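Local coordinates for inorganic polyphosphate/ATP-glucomannokinase (PDB 1WOQ), which phosphorylates glucose and mannose, drawing the phosphoryl group from either inorganic polyphosphate or ATP, at residues A127-A132 with G161-N166; I147-G152 with V200-Y205; F218-G223 with D229-N234. All coordinates share one frame; numbering follows the deposited sequence.

Interaction 1 of 3, residues A127-A132 with G161-N166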
loop_
_atom_site.group_PDB
_atom_site.type_symbol
_atom_site.label_atom_id
_atom_site.label_comp_id
_atom_site.label_asym_id
_atom_site.label_seq_id
_atom_site.Cartn_x
_atom_site.Cartn_y
_atom_site.Cartn_z
ATOM N N ALA A 127 1.483 -2.989 -2.200
ATOM C CA ALA A 127 1.095 -2.518 -3.527
ATOM C C ALA A 127 2.218 -2.827 -4.515
ATOM O O ALA A 127 1.964 -3.191 -5.665
ATOM C CB ALA A 127 0.816 -1.016 -3.497
ATOM N N GLY A 128 3.460 -2.679 -4.059
ATOM C CA GLY A 128 4.609 -2.956 -4.907
ATOM C C GLY A 128 4.717 -4.426 -5.274
ATOM O O GLY A 128 4.982 -4.768 -6.434
ATOM N N LEU A 129 4.513 -5.307 -4.298
ATOM C CA LEU A 129 4.578 -6.745 -4.558
ATOM C C LEU A 129 3.552 -7.104 -5.626
ATOM O O LEU A 129 3.836 -7.870 -6.555
ATOM C CB LEU A 129 4.275 -7.547 -3.287
ATOM C CG LEU A 129 5.311 -7.571 -2.164
ATOM C CD1 LEU A 129 4.724 -8.266 -0.936
ATOM C CD2 LEU A 129 6.559 -8.292 -2.645
ATOM N N ALA A 130 2.353 -6.549 -5.485
ATOM C CA ALA A 130 1.281 -6.808 -6.435
ATOM C C ALA A 130 1.626 -6.303 -7.838
ATOM O O ALA A 130 1.409 -7.010 -8.815
ATOM C CB ALA A 130 -0.013 -6.171 -5.949
ATOM N N GLU A 131 2.156 -5.084 -7.939
ATOM C CA GLU A 131 2.517 -4.533 -9.245
ATOM C C GLU A 131 3.662 -5.307 -9.882
ATOM O O GLU A 131 3.705 -5.472 -11.101
ATOM C CB GLU A 131 2.916 -3.054 -9.133
ATOM C CG GLU A 131 1.766 -2.101 -8.875
ATOM C CD GLU A 131 0.672 -2.194 -9.929
ATOM O OE1 GLU A 131 0.979 -2.062 -11.133
ATOM O OE2 GLU A 131 -0.497 -2.396 -9.548
ATOM N N ALA A 132 4.594 -5.770 -9.057
ATOM C CA ALA A 132 5.744 -6.519 -9.549
ATOM C C ALA A 132 5.345 -7.884 -10.104
ATOM O O ALA A 132 5.888 -8.346 -11.117
ATOM C CB ALA A 132 6.764 -6.696 -8.427
ATOM N N GLY A 161 12.533 -7.428 -9.454
ATOM C CA GLY A 161 11.290 -8.080 -9.076
ATOM C C GLY A 161 11.151 -8.452 -7.610
ATOM O O GLY A 161 10.140 -9.038 -7.211
ATOM N N LYS A 162 12.150 -8.112 -6.804
ATOM C CA LYS A 162 12.117 -8.429 -5.381
ATOM C C LYS A 162 11.894 -7.172 -4.553
ATOM O O LYS A 162 12.382 -6.102 -4.897
ATOM C CB LYS A 162 13.433 -9.078 -4.939
ATOM C CG LYS A 162 13.838 -10.317 -5.721
ATOM C CD LYS A 162 15.026 -11.015 -5.060
ATOM C CE LYS A 162 16.233 -10.094 -4.926
ATOM N NZ LYS A 162 17.326 -10.710 -4.112
ATOM N N LEU A 163 11.164 -7.308 -3.454
ATOM C CA LEU A 163 10.900 -6.164 -2.593
ATOM C C LEU A 163 12.050 -5.832 -1.651
ATOM O O LEU A 163 12.528 -6.691 -0.912
ATOM C CB LEU A 163 9.639 -6.405 -1.753
ATOM C CG LEU A 163 9.358 -5.383 -0.642
ATOM C CD1 LEU A 163 8.915 -4.052 -1.247
ATOM C CD2 LEU A 163 8.272 -5.928 0.282
ATOM N N VAL A 164 12.504 -4.582 -1.711
ATOM C CA VAL A 164 13.526 -4.059 -0.807
ATOM C C VAL A 164 12.550 -3.384 0.162
ATOM O O VAL A 164 12.047 -2.293 -0.100
ATOM C CB VAL A 164 14.415 -3.010 -1.508
ATOM C CG1 VAL A 164 15.373 -2.387 -0.507
ATOM C CG2 VAL A 164 15.204 -3.680 -2.638
ATOM N N PRO A 165 12.271 -4.032 1.301
ATOM C CA PRO A 165 11.326 -3.508 2.289
ATOM C C PRO A 165 11.506 -2.173 2.985
ATOM O O PRO A 165 12.617 -1.689 3.200
ATOM C CB PRO A 165 11.227 -4.651 3.297
ATOM C CG PRO A 165 12.620 -5.177 3.310
ATOM C CD PRO A 165 12.983 -5.207 1.837
ATOM N N ASN A 166 10.353 -1.601 3.317
ATOM C CA ASN A 166 10.244 -0.366 4.075
ATOM C C ASN A 166 10.865 0.925 3.556
ATOM O O ASN A 166 11.333 1.740 4.348
ATOM C CB ASN A 166 10.738 -0.634 5.503
ATOM C CG ASN A 166 9.855 -1.628 6.249
ATOM O OD1 ASN A 166 10.337 -2.622 6.809
ATOM N ND2 ASN A 166 8.557 -1.360 6.265
#

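Interaction 2 of 3, residues I147-G152 with V200-Y205. With PO4 (phosphate ion), chain D.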
loop_
_atom_site.group_PDB
_atom_site.type_symbol
_atom_site.label_atom_id
_atom_site.label_comp_id
_atom_site.label_asym_id
_atom_site.label_seq_id
_atom_site.Cartn_x
_atom_site.Cartn_y
_atom_site.Cartn_z
ATOM N N ILE A 147 5.220 4.500 -6.453
ATOM C CA ILE A 147 4.909 5.631 -5.588
ATOM C C ILE A 147 3.395 5.763 -5.486
ATOM O O ILE A 147 2.722 5.933 -6.500
ATOM C CB ILE A 147 5.480 6.941 -6.177
ATOM C CG1 ILE A 147 6.997 6.815 -6.368
ATOM C CG2 ILE A 147 5.128 8.119 -5.282
ATOM C CD1 ILE A 147 7.786 6.583 -5.081
ATOM N N THR A 148 2.860 5.682 -4.269
ATOM C CA THR A 148 1.420 5.807 -4.084
ATOM C C THR A 148 1.047 7.198 -3.573
ATOM O O THR A 148 1.672 7.728 -2.649
ATOM C CB THR A 148 0.881 4.730 -3.109
ATOM O OG1 THR A 148 1.431 4.932 -1.801
ATOM C CG2 THR A 148 1.268 3.343 -3.596
ATOM N N LEU A 149 0.027 7.788 -4.188
ATOM C CA LEU A 149 -0.433 9.120 -3.811
ATOM C C LEU A 149 -1.812 9.049 -3.157
ATOM O O LEU A 149 -2.792 8.687 -3.798
ATOM C CB LEU A 149 -0.490 10.013 -5.055
ATOM C CG LEU A 149 0.811 10.112 -5.860
ATOM C CD1 LEU A 149 0.559 10.871 -7.152
ATOM C CD2 LEU A 149 1.883 10.807 -5.027
ATOM N N GLY A 150 -1.882 9.393 -1.877
ATOM C CA GLY A 150 -3.151 9.348 -1.173
ATOM C C GLY A 150 -3.066 10.205 0.068
ATOM O O GLY A 150 -2.616 11.346 -0.008
ATOM N N THR A 151 -3.499 9.668 1.206
ATOM C CA THR A 151 -3.432 10.406 2.466
ATOM C C THR A 151 -1.967 10.782 2.680
ATOM O O THR A 151 -1.638 11.908 3.048
ATOM C CB THR A 151 -3.932 9.539 3.638
ATOM O OG1 THR A 151 -5.320 9.238 3.440
ATOM C CG2 THR A 151 -3.763 10.272 4.961
ATOM N N GLY A 152 -1.088 9.822 2.431
ATOM C CA GLY A 152 0.335 10.078 2.549
ATOM C C GLY A 152 0.950 9.658 1.229
ATOM O O GLY A 152 0.229 9.324 0.288
ATOM N N VAL A 200 3.479 20.484 -11.079
ATOM C CA VAL A 200 4.748 21.141 -10.778
ATOM C C VAL A 200 5.394 20.432 -9.589
ATOM O O VAL A 200 6.587 20.118 -9.605
ATOM C CB VAL A 200 4.544 22.634 -10.424
ATOM C CG1 VAL A 200 5.843 23.233 -9.904
ATOM C CG2 VAL A 200 4.075 23.401 -11.655
ATOM N N LEU A 201 4.594 20.189 -8.554
ATOM C CA LEU A 201 5.077 19.505 -7.362
ATOM C C LEU A 201 5.552 18.092 -7.688
ATOM O O LEU A 201 6.578 17.640 -7.178
ATOM C CB LEU A 201 3.969 19.438 -6.307
ATOM C CG LEU A 201 3.721 20.712 -5.497
ATOM C CD1 LEU A 201 2.450 20.559 -4.683
ATOM C CD2 LEU A 201 4.909 20.969 -4.579
ATOM N N LEU A 202 4.808 17.390 -8.538
ATOM C CA LEU A 202 5.183 16.030 -8.900
ATOM C C LEU A 202 6.429 16.012 -9.778
ATOM O O LEU A 202 7.242 15.097 -9.677
ATOM C CB LEU A 202 4.026 15.318 -9.609
ATOM C CG LEU A 202 2.766 15.122 -8.759
ATOM C CD1 LEU A 202 1.749 14.319 -9.552
ATOM C CD2 LEU A 202 3.111 14.395 -7.462
ATOM N N GLN A 203 6.576 17.018 -10.641
ATOM C CA GLN A 203 7.756 17.104 -11.505
ATOM C C GLN A 203 8.979 17.190 -10.601
ATOM O O GLN A 203 9.991 16.530 -10.836
ATOM C CB GLN A 203 7.685 18.353 -12.389
ATOM C CG GLN A 203 8.963 18.666 -13.186
ATOM C CD GLN A 203 9.331 17.580 -14.181
ATOM O OE1 GLN A 203 8.463 16.956 -14.784
ATOM N NE2 GLN A 203 10.629 17.363 -14.370
ATOM N N ARG A 204 8.871 18.013 -9.564
ATOM C CA ARG A 204 9.959 18.190 -8.611
ATOM C C ARG A 204 10.240 16.898 -7.858
ATOM O O ARG A 204 11.396 16.483 -7.736
ATOM C CB ARG A 204 9.616 19.292 -7.603
ATOM C CG ARG A 204 10.729 19.584 -6.600
ATOM C CD ARG A 204 11.975 20.088 -7.313
ATOM N NE ARG A 204 13.129 19.214 -7.128
ATOM C CZ ARG A 204 13.908 19.211 -6.048
ATOM N NH1 ARG A 204 13.667 20.041 -5.045
ATOM N NH2 ARG A 204 14.932 18.373 -5.977
ATOM N N TYR A 205 9.185 16.266 -7.350
ATOM C CA TYR A 205 9.334 15.024 -6.591
ATOM C C TYR A 205 9.940 13.896 -7.420
ATOM O O TYR A 205 10.955 13.306 -7.036
ATOM C CB TYR A 205 7.980 14.563 -6.038
ATOM C CG TYR A 205 8.078 13.308 -5.193
ATOM C CD1 TYR A 205 8.483 13.373 -3.859
ATOM C CD2 TYR A 205 7.815 12.051 -5.740
ATOM C CE1 TYR A 205 8.626 12.212 -3.088
ATOM C CE2 TYR A 205 7.957 10.890 -4.981
ATOM C CZ TYR A 205 8.365 10.977 -3.657
ATOM O OH TYR A 205 8.527 9.828 -2.908
HETATM P P PO4 D . -5.089 5.831 2.122
HETATM O O1 PO4 D . -4.180 4.582 2.481
HETATM O O2 PO4 D . -4.486 6.834 1.164
HETATM O O3 PO4 D . -6.310 5.133 1.478
HETATM O O4 PO4 D . -5.429 6.397 3.491
#

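Interaction 3 of 3, residues F218-G223 with D229-N234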
loop_
_atom_site.group_PDB
_atom_site.type_symbol
_atom_site.label_atom_id
_atom_site.label_comp_id
_atom_site.label_asym_id
_atom_site.label_seq_id
_atom_site.Cartn_x
_atom_site.Cartn_y
_atom_site.Cartn_z
ATOM N N PHE A 218 8.756 4.103 -13.102
ATOM C CA PHE A 218 8.009 4.685 -11.989
ATOM C C PHE A 218 6.589 4.179 -12.207
ATOM O O PHE A 218 6.090 4.223 -13.328
ATOM C CB PHE A 218 7.964 6.216 -12.076
ATOM C CG PHE A 218 9.114 6.915 -11.411
ATOM C CD1 PHE A 218 9.834 7.890 -12.101
ATOM C CD2 PHE A 218 9.432 6.667 -10.078
ATOM C CE1 PHE A 218 10.852 8.610 -11.476
ATOM C CE2 PHE A 218 10.448 7.384 -9.443
ATOM C CZ PHE A 218 11.158 8.357 -10.146
ATOM N N ILE A 219 5.948 3.689 -11.154
ATOM C CA ILE A 219 4.566 3.233 -11.256
ATOM C C ILE A 219 3.814 4.056 -10.218
ATOM O O ILE A 219 4.171 4.046 -9.044
ATOM C CB ILE A 219 4.420 1.738 -10.923
ATOM C CG1 ILE A 219 5.191 0.896 -11.943
ATOM C CG2 ILE A 219 2.946 1.351 -10.928
ATOM C CD1 ILE A 219 5.263 -0.580 -11.593
ATOM N N VAL A 220 2.790 4.781 -10.651
ATOM C CA VAL A 220 2.037 5.618 -9.733
ATOM C C VAL A 220 0.758 4.953 -9.251
ATOM O O VAL A 220 -0.132 4.639 -10.043
ATOM C CB VAL A 220 1.693 6.976 -10.378
ATOM C CG1 VAL A 220 0.959 7.856 -9.373
ATOM C CG2 VAL A 220 2.973 7.660 -10.857
ATOM N N GLY A 221 0.685 4.745 -7.938
ATOM C CA GLY A 221 -0.482 4.128 -7.340
ATOM C C GLY A 221 -1.255 5.106 -6.475
ATOM O O GLY A 221 -1.043 6.317 -6.546
ATOM N N GLY A 222 -2.152 4.578 -5.652
ATOM C CA GLY A 222 -2.954 5.428 -4.794
ATOM C C GLY A 222 -4.248 5.800 -5.490
ATOM O O GLY A 222 -4.363 5.688 -6.711
ATOM N N GLY A 223 -5.222 6.252 -4.708
ATOM C CA GLY A 223 -6.511 6.622 -5.263
ATOM C C GLY A 223 -6.501 7.515 -6.489
ATOM O O GLY A 223 -7.097 7.172 -7.509
ATOM N N ASP A 229 -3.935 10.792 -16.039
ATOM C CA ASP A 229 -3.942 11.475 -17.327
ATOM C C ASP A 229 -3.989 12.993 -17.173
ATOM O O ASP A 229 -3.715 13.731 -18.120
ATOM C CB ASP A 229 -5.124 10.993 -18.174
ATOM C CG ASP A 229 -6.454 11.191 -17.483
ATOM O OD1 ASP A 229 -6.625 10.673 -16.358
ATOM O OD2 ASP A 229 -7.331 11.860 -18.070
ATOM N N GLU A 230 -4.319 13.453 -15.971
ATOM C CA GLU A 230 -4.401 14.883 -15.686
ATOM C C GLU A 230 -3.063 15.512 -15.295
ATOM O O GLU A 230 -2.938 16.739 -15.275
ATOM C CB GLU A 230 -5.404 15.145 -14.559
ATOM C CG GLU A 230 -6.857 14.925 -14.930
ATOM C CD GLU A 230 -7.305 15.816 -16.074
ATOM O OE1 GLU A 230 -6.957 17.013 -16.067
ATOM O OE2 GLU A 230 -8.010 15.318 -16.976
ATOM N N TYR A 231 -2.066 14.690 -14.980
ATOM C CA TYR A 231 -0.775 15.238 -14.578
ATOM C C TYR A 231 0.471 14.563 -15.145
ATOM O O TYR A 231 1.480 15.231 -15.376
ATOM C CB TYR A 231 -0.692 15.296 -13.047
ATOM C CG TYR A 231 -1.058 14.015 -12.327
ATOM C CD1 TYR A 231 -0.126 12.989 -12.157
ATOM C CD2 TYR A 231 -2.332 13.841 -11.788
ATOM C CE1 TYR A 231 -0.456 11.821 -11.462
ATOM C CE2 TYR A 231 -2.673 12.678 -11.094
ATOM C CZ TYR A 231 -1.730 11.674 -10.934
ATOM O OH TYR A 231 -2.068 10.522 -10.256
ATOM N N LEU A 232 0.421 13.255 -15.377
ATOM C CA LEU A 232 1.593 12.574 -15.921
ATOM C C LEU A 232 2.007 13.150 -17.277
ATOM O O LEU A 232 3.195 13.322 -17.545
ATOM C CB LEU A 232 1.344 11.067 -16.042
ATOM C CG LEU A 232 1.158 10.307 -14.725
ATOM C CD1 LEU A 232 1.108 8.812 -15.020
ATOM C CD2 LEU A 232 2.304 10.618 -13.766
ATOM N N PRO A 233 1.034 13.457 -18.151
ATOM C CA PRO A 233 1.380 14.017 -19.463
ATOM C C PRO A 233 2.199 15.313 -19.384
ATOM O O PRO A 233 2.940 15.638 -20.309
ATOM C CB PRO A 233 0.015 14.234 -20.110
ATOM C CG PRO A 233 -0.794 13.110 -19.548
ATOM C CD PRO A 233 -0.404 13.132 -18.086
ATOM N N ASN A 234 2.065 16.045 -18.282
ATOM C CA ASN A 234 2.795 17.302 -18.104
ATOM C C ASN A 234 4.233 17.118 -17.630
ATOM O O ASN A 234 5.048 18.037 -17.733
ATOM C CB ASN A 234 2.080 18.207 -17.098
ATOM C CG ASN A 234 0.719 18.653 -17.576
ATOM O OD1 ASN A 234 0.557 19.073 -18.721
ATOM N ND2 ASN A 234 -0.271 18.581 -16.691
#

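Interaction 1 of 3, residues A127-A132 with G161-N166
The backbones of helix segment 127-132 and of segment 161-166, which carries the short strand 162-164, come close at two points, with the CA atoms of Leu129 and Leu163 6.6 Å apart and those of Ala132 and Gly161 5.8 Å apart. No hydrogen bond joins them; the leucine pair is apolar. Leu129 holds CG anti to its own carbonyl carbon (chi1 -72°), which carries the isobutyl tip over to the strand, where CD2 rests 3.7 Å from Leu163 CB. Leu163 points its CB at the helix and turns CG anti to the backbone N (chi1 171°); its CD2 then lies 4.1 Å from the same methyl, Leu129 CD2. The two leucines cross at about a right angle. Within the actin-like ATPase fold of this ROK kinase, helix 123-134 lies against the outermost strand 162-164 of a five-stranded mixed sheet. One turn along the helix from Gly128, whose O accepts the bond from Ala132 N, the Ala132 methyl stands 4.3 Å from Gly161 O, in the tight turn that leads from strand 153-159 into strand 162-164. Ile158 touches both Ala132 and Leu163, while Leu129 also packs against Ile257 and Leu261 of helix 250-262.

Interaction 2 of 3, residues I147-G152 with V200-Y205
A sheet-to-helix layer of the actin-like ATPase fold is formed where strand 143-149 sends Ile147 and Leu149 toward helix 195-213, while the loop that follows the strand turns to phosphate and sugar. Ile147 and Tyr205 approach from opposite directions. The branch methyl CG2 of Ile147 lies 4.0 Å from Tyr205 CE2, meeting the ring obliquely, and Ile147 CD1 lies equally near Tyr205 OH. With CG anti to the backbone N (chi1 -178°), the tyrosine extends its ring from the helix to the sheet, and its buried hydroxyl is satisfied by a hydrogen bond with Leu169 O. Two residues on, Leu149 CD1 meets Leu202 CD2 at 4.4 Å, a looser methyl contact. Beyond the strand, Thr151 holds the phosphate ion through two groups: Thr151 N donates to phosphate O2 at 3.0 Å in a nearly straight bond (175°), and Thr151 OG1 to phosphate O4 at 2.8 Å. The ion, probably from the crystallisation liquor, is also bound by Gly21 N, and Gly152 lines the glucose pocket. Around the apolar layer, Ile153 of strand 153-159 touches both Ile147 and Tyr205, Tyr198 and Phe206 of helix 195-213 add to Leu149 and Ile147, and strand 217-221 is hydrogen-bonded, parallel, to strand 143-149.

Interaction 3 of 3, residues F218-G223 with D229-N234
Tyr231 OH, hydrogen-bonded to Ile224 O of the loop that leads out of strand 217-221, reaches the side chain of Val220 and lies 4.1 Å from its CG1. The bond to Ile224 gives the buried hydroxyl a polar partner at a spot where its neighbour across the contact is a plain methyl. Tyr231 adopts the less usual first torsion, with CG between the backbone N and the carbonyl carbon (chi1 50°); from this position the phenol crosses Val220 obliquely and sets its OH against CG1. The other methyl of the valine serves a different partner: CG2 lies 4.2 Å from Leu232 CD2. Val220 thus divides its branches, CG1 anti to the backbone N (chi1 -177°) taking the phenol and CG2 taking the leucine tip. Leu232 begins a short 3-10 turn, in which Asn234 N bonds to Tyr231 O at 3.1 Å, and it also packs on Ile241 and Pro243 of strand 241-243. Asn234 ND2 is held by Ser199 OG of helix 195-213, so the turn is tied to that helix too. The arrangement is that of a connection between two neighbouring parallel strands, 217-221 and 241-243, packed back over the sheet of the actin-like ATPase fold, where strand 217-221 ends at Gly221 and runs on into Gly222 and Gly223.

All three contacts reach one mixed sheet. Interactions 2 and 3 are near neighbours, their centres 9 Å apart: Ile147 N and O pair with Ile219 O and Gly221 N across adjacent strands, each at 2.8 Å, and Leu202 CD1 packs on Tyr231 CD1 at 3.5 Å, making one apolar layer of the two. Interaction 1 lies further off, its centre about 19 Å from that of interaction 2 and 18 Å from that of interaction 3, yet Glu131 OE1 touches Ile219 CG2 at 3.9 Å. Interaction 2 comes nearest the glucose pocket, since Gly152 touches the bound glucose; the side chains of Leu163 and Val220 stay about 11 and 12 Å from the sugar.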